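Local coordinates for periplasmic protein (Legionella pneumophila subsp. pneumophila, PDB 4FGQ), which probably acts as a calcium-dependent periplasmic cysteine protease of the bacterial transglutaminase-like family, at residues D85-A90 against A120-S125; K49-F54 against I91-T96; Q106-Y111 against V156-A161. One frame throughout, in Å; residues are numbered along the deposited sequence.

Contact 1 (D85-A90 against A120-S125); sequences DCEDFA and AHMVLS
C86, E87 and A90, in the first turns of the helix that starts at C86, lie against strand 120-125, the axes of the short segments 86-90 and 120-125 running almost parallel (9°) and approaching to 6.7 Å. C86 makes the polar link: its SG accepts a nearly straight hydrogen bond from M122 N (3.5 Å, 167° at the hydrogen). With chi1 at 59°, SG stands between its own backbone N and carbonyl carbon, a position from which it also meets the H121 imidazole obliquely, 3.9 Å from ND1. The other nitrogen of that ring, NE2, is hydrogen-bonded to D138 OD1, which restrains the ring's rotation. M122 bends twice along its chain and crosses the extended E87 side chain at about a right angle, placing M122 CB 3.5 Å and M122 CE 3.6 Å from E87 CG. One turn on, the methyl group of A90 rests 3.7 Å from V123 O. A water donates to both C86 O and M122 O, joining helix and strand through their backbones. The helix start is secured by a capping box: D85 OD1 accepts from D88 N (3.0 Å) and, weakly, from E87 N, while D85 N donates in turn to D88 OD2, reaching it from above the D88 carboxylate plane. D85, E87 and D88 belong to a calcium site whose ion is absent here, and D69 and Y71 are among its other ligands. A cysteine heading a helix, beside a strand histidine that is itself bonded to an aspartate, is consistent with the Cys-His-Asp catalytic triad of papain-like clan CA peptidases.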
# COMPACT_ATOMS: atom_id res chain seq x y z
N ASP A 85 -3.30 -0.32 -9.79
CA ASP A 85 -4.68 -0.19 -9.33
C ASP A 85 -4.75 0.08 -7.83
O ASP A 85 -3.71 0.21 -7.18
CB ASP A 85 -5.55 -1.39 -9.76
CG ASP A 85 -5.08 -2.71 -9.17
OD1 ASP A 85 -4.50 -2.72 -8.07
OD2 ASP A 85 -5.31 -3.76 -9.80
N CYS A 86 -5.96 0.16 -7.28
CA CYS A 86 -6.11 0.53 -5.87
C CYS A 86 -5.38 -0.44 -4.94
O CYS A 86 -4.85 -0.03 -3.89
CB CYS A 86 -7.59 0.60 -5.50
SG CYS A 86 -8.49 -0.95 -5.75
N GLU A 87 -5.33 -1.70 -5.33
CA GLU A 87 -4.67 -2.72 -4.52
C GLU A 87 -3.17 -2.46 -4.55
O GLU A 87 -2.49 -2.52 -3.51
CB GLU A 87 -5.05 -4.12 -5.04
CG GLU A 87 -6.57 -4.33 -5.15
CD GLU A 87 -6.96 -5.68 -5.74
OE1 GLU A 87 -6.15 -6.29 -6.46
OE2 GLU A 87 -8.10 -6.12 -5.48
N ASP A 88 -2.65 -2.14 -5.73
CA ASP A 88 -1.22 -1.85 -5.88
C ASP A 88 -0.78 -0.62 -5.08
O ASP A 88 0.31 -0.62 -4.50
CB ASP A 88 -0.84 -1.68 -7.35
CG ASP A 88 -1.31 -2.85 -8.22
OD1 ASP A 88 -1.34 -4.01 -7.75
OD2 ASP A 88 -1.64 -2.61 -9.40
N PHE A 89 -1.63 0.41 -5.03
CA PHE A 89 -1.33 1.60 -4.22
C PHE A 89 -1.23 1.22 -2.75
O PHE A 89 -0.32 1.66 -2.03
CB PHE A 89 -2.43 2.66 -4.36
CG PHE A 89 -2.26 3.58 -5.55
CD1 PHE A 89 -2.41 3.11 -6.85
CD2 PHE A 89 -2.04 4.94 -5.36
CE1 PHE A 89 -2.29 3.96 -7.93
CE2 PHE A 89 -1.94 5.80 -6.45
CZ PHE A 89 -2.04 5.30 -7.74
N ALA A 90 -2.17 0.40 -2.28
CA ALA A 90 -2.18 0.02 -0.87
C ALA A 90 -0.95 -0.82 -0.51
O ALA A 90 -0.37 -0.66 0.57
CB ALA A 90 -3.47 -0.73 -0.53
N ALA A 120 -15.47 -3.73 -5.51
CA ALA A 120 -14.47 -3.90 -4.46
C ALA A 120 -13.43 -2.78 -4.55
O ALA A 120 -13.14 -2.26 -5.63
CB ALA A 120 -13.82 -5.27 -4.55
N HIS A 121 -12.89 -2.41 -3.40
CA HIS A 121 -11.90 -1.35 -3.33
C HIS A 121 -10.93 -1.64 -2.21
O HIS A 121 -11.34 -1.94 -1.10
CB HIS A 121 -12.58 -0.01 -3.06
CG HIS A 121 -11.67 1.16 -3.20
ND1 HIS A 121 -11.15 1.56 -4.41
CD2 HIS A 121 -11.17 2.02 -2.28
CE1 HIS A 121 -10.37 2.61 -4.23
NE2 HIS A 121 -10.37 2.92 -2.95
N MET A 122 -9.63 -1.52 -2.49
CA MET A 122 -8.60 -1.82 -1.51
C MET A 122 -8.01 -0.54 -0.97
O MET A 122 -7.74 0.41 -1.73
CB MET A 122 -7.49 -2.66 -2.16
CG MET A 122 -6.50 -3.32 -1.20
SD MET A 122 -7.11 -4.93 -0.61
CE MET A 122 -6.74 -6.04 -1.97
N VAL A 123 -7.79 -0.50 0.35
CA VAL A 123 -7.16 0.64 1.01
C VAL A 123 -6.12 0.09 1.97
O VAL A 123 -6.01 -1.12 2.13
CB VAL A 123 -8.17 1.48 1.80
CG1 VAL A 123 -9.22 2.08 0.85
CG2 VAL A 123 -8.84 0.63 2.88
N LEU A 124 -5.37 0.99 2.62
CA LEU A 124 -4.47 0.57 3.70
C LEU A 124 -5.03 1.10 5.00
O LEU A 124 -5.30 2.29 5.11
CB LEU A 124 -3.06 1.12 3.46
CG LEU A 124 -2.04 0.85 4.58
CD1 LEU A 124 -1.95 -0.63 4.84
CD2 LEU A 124 -0.69 1.40 4.15
N SER A 125 -5.24 0.22 5.97
CA SER A 125 -5.76 0.62 7.28
C SER A 125 -4.65 0.69 8.31
O SER A 125 -3.85 -0.24 8.43
CB SER A 125 -6.82 -0.38 7.76
OG SER A 125 -7.97 -0.35 6.93
O HOH W 1 -5.81 2.16 -2.52

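Contact 2 (K49-F54 against I91-T96)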
# COMPACT_ATOMS: atom_id res chain seq x y z
N LYS A 49 2.75 11.48 4.57
CA LYS A 49 3.67 11.67 3.46
C LYS A 49 3.83 10.43 2.59
O LYS A 49 3.98 10.54 1.37
CB LYS A 49 5.01 12.23 3.96
CG LYS A 49 4.88 13.65 4.47
CD LYS A 49 6.21 14.25 4.90
CE LYS A 49 6.02 15.67 5.42
NZ LYS A 49 7.29 16.30 5.89
N VAL A 50 3.75 9.23 3.16
CA VAL A 50 3.74 8.03 2.32
C VAL A 50 2.45 8.03 1.51
O VAL A 50 2.44 7.74 0.30
CB VAL A 50 3.87 6.74 3.16
CG1 VAL A 50 3.68 5.50 2.26
CG2 VAL A 50 5.23 6.71 3.82
N ASN A 51 1.35 8.38 2.16
CA ASN A 51 0.05 8.43 1.47
C ASN A 51 0.08 9.41 0.29
O ASN A 51 -0.26 9.04 -0.84
CB ASN A 51 -1.06 8.81 2.46
CG ASN A 51 -2.44 8.43 1.97
OD1 ASN A 51 -2.66 7.33 1.45
ND2 ASN A 51 -3.40 9.35 2.15
N SER A 52 0.50 10.64 0.55
CA SER A 52 0.50 11.69 -0.48
C SER A 52 1.52 11.44 -1.58
O SER A 52 1.27 11.75 -2.76
CB SER A 52 0.66 13.08 0.15
OG SER A 52 1.94 13.26 0.75
N PHE A 53 2.68 10.88 -1.22
CA PHE A 53 3.70 10.56 -2.21
C PHE A 53 3.14 9.60 -3.24
O PHE A 53 3.24 9.83 -4.44
CB PHE A 53 4.95 9.94 -1.57
CG PHE A 53 6.05 9.63 -2.56
CD1 PHE A 53 6.93 10.61 -2.98
CD2 PHE A 53 6.20 8.34 -3.07
CE1 PHE A 53 7.94 10.32 -3.90
CE2 PHE A 53 7.20 8.05 -3.98
CZ PHE A 53 8.07 9.04 -4.40
N PHE A 54 2.56 8.51 -2.77
CA PHE A 54 2.07 7.51 -3.72
C PHE A 54 0.78 7.90 -4.40
O PHE A 54 0.51 7.44 -5.50
CB PHE A 54 2.01 6.12 -3.07
CG PHE A 54 3.37 5.54 -2.88
CD1 PHE A 54 4.17 5.28 -3.98
CD2 PHE A 54 3.91 5.36 -1.61
CE1 PHE A 54 5.45 4.79 -3.84
CE2 PHE A 54 5.20 4.86 -1.46
CZ PHE A 54 5.97 4.58 -2.58
N ILE A 91 -0.55 -1.68 -1.44
CA ILE A 91 0.61 -2.55 -1.23
C ILE A 91 1.92 -1.77 -1.09
O ILE A 91 2.69 -2.00 -0.15
CB ILE A 91 0.70 -3.62 -2.33
CG1 ILE A 91 -0.45 -4.62 -2.17
CG2 ILE A 91 2.07 -4.30 -2.30
CD1 ILE A 91 -0.69 -5.48 -3.42
N ILE A 92 2.18 -0.83 -1.99
CA ILE A 92 3.42 -0.07 -1.90
C ILE A 92 3.42 0.87 -0.69
O ILE A 92 4.46 1.06 -0.05
CB ILE A 92 3.83 0.63 -3.23
CG1 ILE A 92 5.23 1.24 -3.09
CG2 ILE A 92 2.81 1.69 -3.62
CD1 ILE A 92 5.93 1.50 -4.42
N LYS A 93 2.26 1.42 -0.34
CA LYS A 93 2.17 2.23 0.87
C LYS A 93 2.51 1.41 2.10
O LYS A 93 3.23 1.88 2.99
CB LYS A 93 0.77 2.84 1.02
CG LYS A 93 0.49 3.98 0.04
CD LYS A 93 -0.96 4.44 0.18
CE LYS A 93 -1.36 5.38 -0.97
NZ LYS A 93 -2.79 5.80 -0.82
N TYR A 94 1.99 0.19 2.15
CA TYR A 94 2.25 -0.73 3.25
C TYR A 94 3.75 -0.99 3.40
O TYR A 94 4.32 -0.77 4.47
CB TYR A 94 1.48 -2.05 3.07
CG TYR A 94 1.98 -3.15 3.99
CD1 TYR A 94 1.63 -3.18 5.34
CD2 TYR A 94 2.82 -4.15 3.51
CE1 TYR A 94 2.10 -4.20 6.18
CE2 TYR A 94 3.30 -5.15 4.33
CZ TYR A 94 2.94 -5.17 5.67
OH TYR A 94 3.43 -6.18 6.47
N PHE A 95 4.39 -1.47 2.34
CA PHE A 95 5.81 -1.82 2.45
C PHE A 95 6.67 -0.60 2.77
O PHE A 95 7.66 -0.70 3.51
CB PHE A 95 6.30 -2.55 1.20
CG PHE A 95 5.94 -4.00 1.18
CD1 PHE A 95 6.52 -4.88 2.08
CD2 PHE A 95 5.00 -4.48 0.28
CE1 PHE A 95 6.18 -6.23 2.09
CE2 PHE A 95 4.65 -5.83 0.27
CZ PHE A 95 5.24 -6.71 1.17
N THR A 96 6.28 0.55 2.25
CA THR A 96 7.07 1.76 2.47
C THR A 96 6.95 2.21 3.93
O THR A 96 7.94 2.59 4.55
CB THR A 96 6.64 2.87 1.52
OG1 THR A 96 6.83 2.43 0.18
CG2 THR A 96 7.48 4.13 1.74
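The ring of F54 meets I92 across its face and T96 close to its rim. I92 crosses the phenyl group at about a right angle, its CG1 lying 3.9 Å from the ring centroid in a CH-pi contact and its CD1 reaching to 3.4 Å from F54 CE1. F53 covers the opposite face, so the ring is sandwiched. In the ring plane, V50 CG1 and T96 CG2 come up to the edge, while T96 OG1 approaches F54 CE2 obliquely at 3.4 Å. That hydroxyl donates to I92 O within its own helix and accepts from W31 NE1, which fixes its orientation. These residues pack helix 43-55 on helix 86-100, the helix that carries the putative catalytic cysteine in this papain-like fold; the two run roughly antiparallel (143°), with segment axes 9.8 Å apart. Along one side of the interface the K93 chain, extended beyond CG, slides past F54 CB in the reverse direction, 4.0 Å away at CE. This stretch carries NZ to N51 OD1, a 2.7 Å hydrogen bond in which the donor is tilted 31° from the carbonyl plane. N55 OD1, one turn further along, accepts a second bond from the same buried ammonium group.

Contact 3 (Q106-Y111 against V156-A161); sequences QLRITY and VYSFNA
Y111 and Y157 form a hydrogen-bonded antiparallel pair whose rings lie nearly parallel (17°) but slid apart, so that they barely overlap: Y111 CB lies over the Y157 face, 3.7 Å from the centroid, and Y157 CE2 over one face of the Y111 ring near CG. V156 CB comes to the edge of the Y111 ring. On the same face of the sheet, I109 CB sits over the F159 ring at 3.9 Å from its centroid, with I109 CG2 3.4 Å from F159 CZ. The rings of Y157 and F159 reach back toward strand 107-111, their CG atoms (chi1 72° and 63°) lying between backbone N and carbonyl carbon. The backbone beneath is joined by a pair of bonds between I109 and F159 and by Y111 N to Y157 O. Y111 O then accepts from V156 N (2.7 Å) and, at 3.3 Å, from Y157 N, a classic beta bulge. Past the strand end, N160 ND2 donates in its amide plane to L107 O (3.0 Å), while N160 OD1 takes the backbone NH groups of E162 and G163. R108 extends past S158 to cation-pi partners W165 and Y127. Strand 107-114 thus lies between strands 119-126 and 153-159, with Y94 of helix 86-100 packed on I109 and N160, and W72 and W185 meeting F159.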
# COMPACT_ATOMS: atom_id res chain seq x y z
N GLN A 106 0.59 -2.75 13.03
CA GLN A 106 -0.39 -1.66 13.01
C GLN A 106 -0.96 -1.39 11.63
O GLN A 106 -1.76 -0.48 11.46
CB GLN A 106 0.23 -0.37 13.53
CG GLN A 106 0.65 -0.47 14.97
CD GLN A 106 1.15 0.85 15.52
OE1 GLN A 106 2.32 0.98 15.90
NE2 GLN A 106 0.26 1.84 15.57
N LEU A 107 -0.51 -2.15 10.64
CA LEU A 107 -0.91 -1.90 9.26
C LEU A 107 -1.58 -3.11 8.66
O LEU A 107 -1.03 -4.21 8.70
CB LEU A 107 0.32 -1.53 8.42
CG LEU A 107 1.03 -0.23 8.82
CD1 LEU A 107 2.39 -0.17 8.16
CD2 LEU A 107 0.18 0.96 8.39
N ARG A 108 -2.77 -2.92 8.11
CA ARG A 108 -3.44 -4.01 7.42
C ARG A 108 -4.00 -3.54 6.11
O ARG A 108 -4.81 -2.62 6.09
CB ARG A 108 -4.56 -4.59 8.29
CG ARG A 108 -4.05 -5.28 9.54
CD ARG A 108 -5.14 -5.95 10.32
NE ARG A 108 -4.62 -6.46 11.60
CZ ARG A 108 -5.37 -7.01 12.55
NH1 ARG A 108 -6.68 -7.12 12.38
NH2 ARG A 108 -4.81 -7.43 13.67
N ILE A 109 -3.53 -4.15 5.03
CA ILE A 109 -4.08 -3.87 3.72
C ILE A 109 -5.51 -4.41 3.72
O ILE A 109 -5.74 -5.57 4.10
CB ILE A 109 -3.25 -4.55 2.62
CG1 ILE A 109 -1.80 -4.05 2.67
CG2 ILE A 109 -3.87 -4.30 1.25
CD1 ILE A 109 -0.80 -4.93 1.89
N THR A 110 -6.48 -3.59 3.33
CA THR A 110 -7.89 -3.93 3.55
C THR A 110 -8.69 -3.97 2.27
O THR A 110 -8.74 -2.99 1.54
CB THR A 110 -8.56 -2.91 4.48
OG1 THR A 110 -7.86 -2.89 5.73
CG2 THR A 110 -10.02 -3.28 4.75
N TYR A 111 -9.33 -5.11 2.03
CA TYR A 111 -10.22 -5.28 0.88
C TYR A 111 -11.62 -4.96 1.37
O TYR A 111 -12.13 -5.60 2.30
CB TYR A 111 -10.11 -6.72 0.41
CG TYR A 111 -10.96 -7.14 -0.78
CD1 TYR A 111 -10.39 -7.26 -2.03
CD2 TYR A 111 -12.28 -7.49 -0.62
CE1 TYR A 111 -11.14 -7.69 -3.11
CE2 TYR A 111 -13.04 -7.92 -1.69
CZ TYR A 111 -12.46 -8.01 -2.93
OH TYR A 111 -13.22 -8.44 -4.00
N VAL A 156 -14.12 -6.39 4.01
CA VAL A 156 -14.37 -7.80 3.81
C VAL A 156 -13.26 -8.63 4.45
O VAL A 156 -13.54 -9.56 5.21
CB VAL A 156 -14.51 -8.12 2.31
CG1 VAL A 156 -14.75 -9.61 2.08
CG2 VAL A 156 -15.67 -7.31 1.74
N TYR A 157 -12.01 -8.31 4.14
CA TYR A 157 -10.88 -8.95 4.80
C TYR A 157 -9.70 -8.02 4.81
O TYR A 157 -9.68 -7.02 4.10
CB TYR A 157 -10.51 -10.29 4.13
CG TYR A 157 -9.83 -10.17 2.77
CD1 TYR A 157 -8.45 -10.08 2.67
CD2 TYR A 157 -10.57 -10.21 1.60
CE1 TYR A 157 -7.83 -9.99 1.44
CE2 TYR A 157 -9.96 -10.13 0.36
CZ TYR A 157 -8.59 -10.01 0.29
OH TYR A 157 -7.96 -9.93 -0.94
N SER A 158 -8.71 -8.32 5.65
CA SER A 158 -7.49 -7.52 5.68
C SER A 158 -6.29 -8.44 5.87
O SER A 158 -6.44 -9.59 6.28
CB SER A 158 -7.56 -6.45 6.77
OG SER A 158 -7.64 -7.03 8.05
N PHE A 159 -5.11 -7.95 5.54
CA PHE A 159 -3.92 -8.78 5.62
C PHE A 159 -2.65 -7.95 5.69
O PHE A 159 -2.65 -6.76 5.37
CB PHE A 159 -3.86 -9.71 4.40
CG PHE A 159 -3.74 -8.99 3.10
CD1 PHE A 159 -2.50 -8.83 2.49
CD2 PHE A 159 -4.86 -8.46 2.47
CE1 PHE A 159 -2.38 -8.16 1.28
CE2 PHE A 159 -4.75 -7.79 1.26
CZ PHE A 159 -3.52 -7.64 0.67
N ASN A 160 -1.56 -8.58 6.13
CA ASN A 160 -0.24 -7.99 5.98
C ASN A 160 0.78 -9.11 5.78
O ASN A 160 0.40 -10.24 5.50
CB ASN A 160 0.12 -7.07 7.17
CG ASN A 160 -0.03 -7.76 8.51
OD1 ASN A 160 0.07 -8.98 8.61
ND2 ASN A 160 -0.27 -6.97 9.56
N ALA A 161 2.07 -8.81 5.93
CA ALA A 161 3.08 -9.84 5.69
C ALA A 161 2.93 -11.03 6.64
O ALA A 161 3.38 -12.13 6.33
CB ALA A 161 4.49 -9.26 5.76
O HOH W 2 -1.88 -6.83 12.55

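Overall arrangement
From the N terminus, helix 43-55 opens contact 2, and the chain passes D69 and Y71 of the calcium site and helix 75-81 before D85, E87 and D88, which lie in the segment that opens contact 1. Contact 2 closes next, further along helix 86-100, whose start lies in contact 1. The chain then enters strand 107-114, opening contact 3, before strand 119-126 closes contact 1; strand 153-159 finally closes contact 3. Contact 1 therefore crosses both others, contacts 2 and 3 stand in series, and none nests. Helix 86-100 joins them: its first turn (C86, E87, A90) meets the sheet, 91-96 hold helix 43-55, and Y94 OH bonds to A161 N. Contacts 1 and 3 share one sheet through neighbouring strands 119-126 and 107-114.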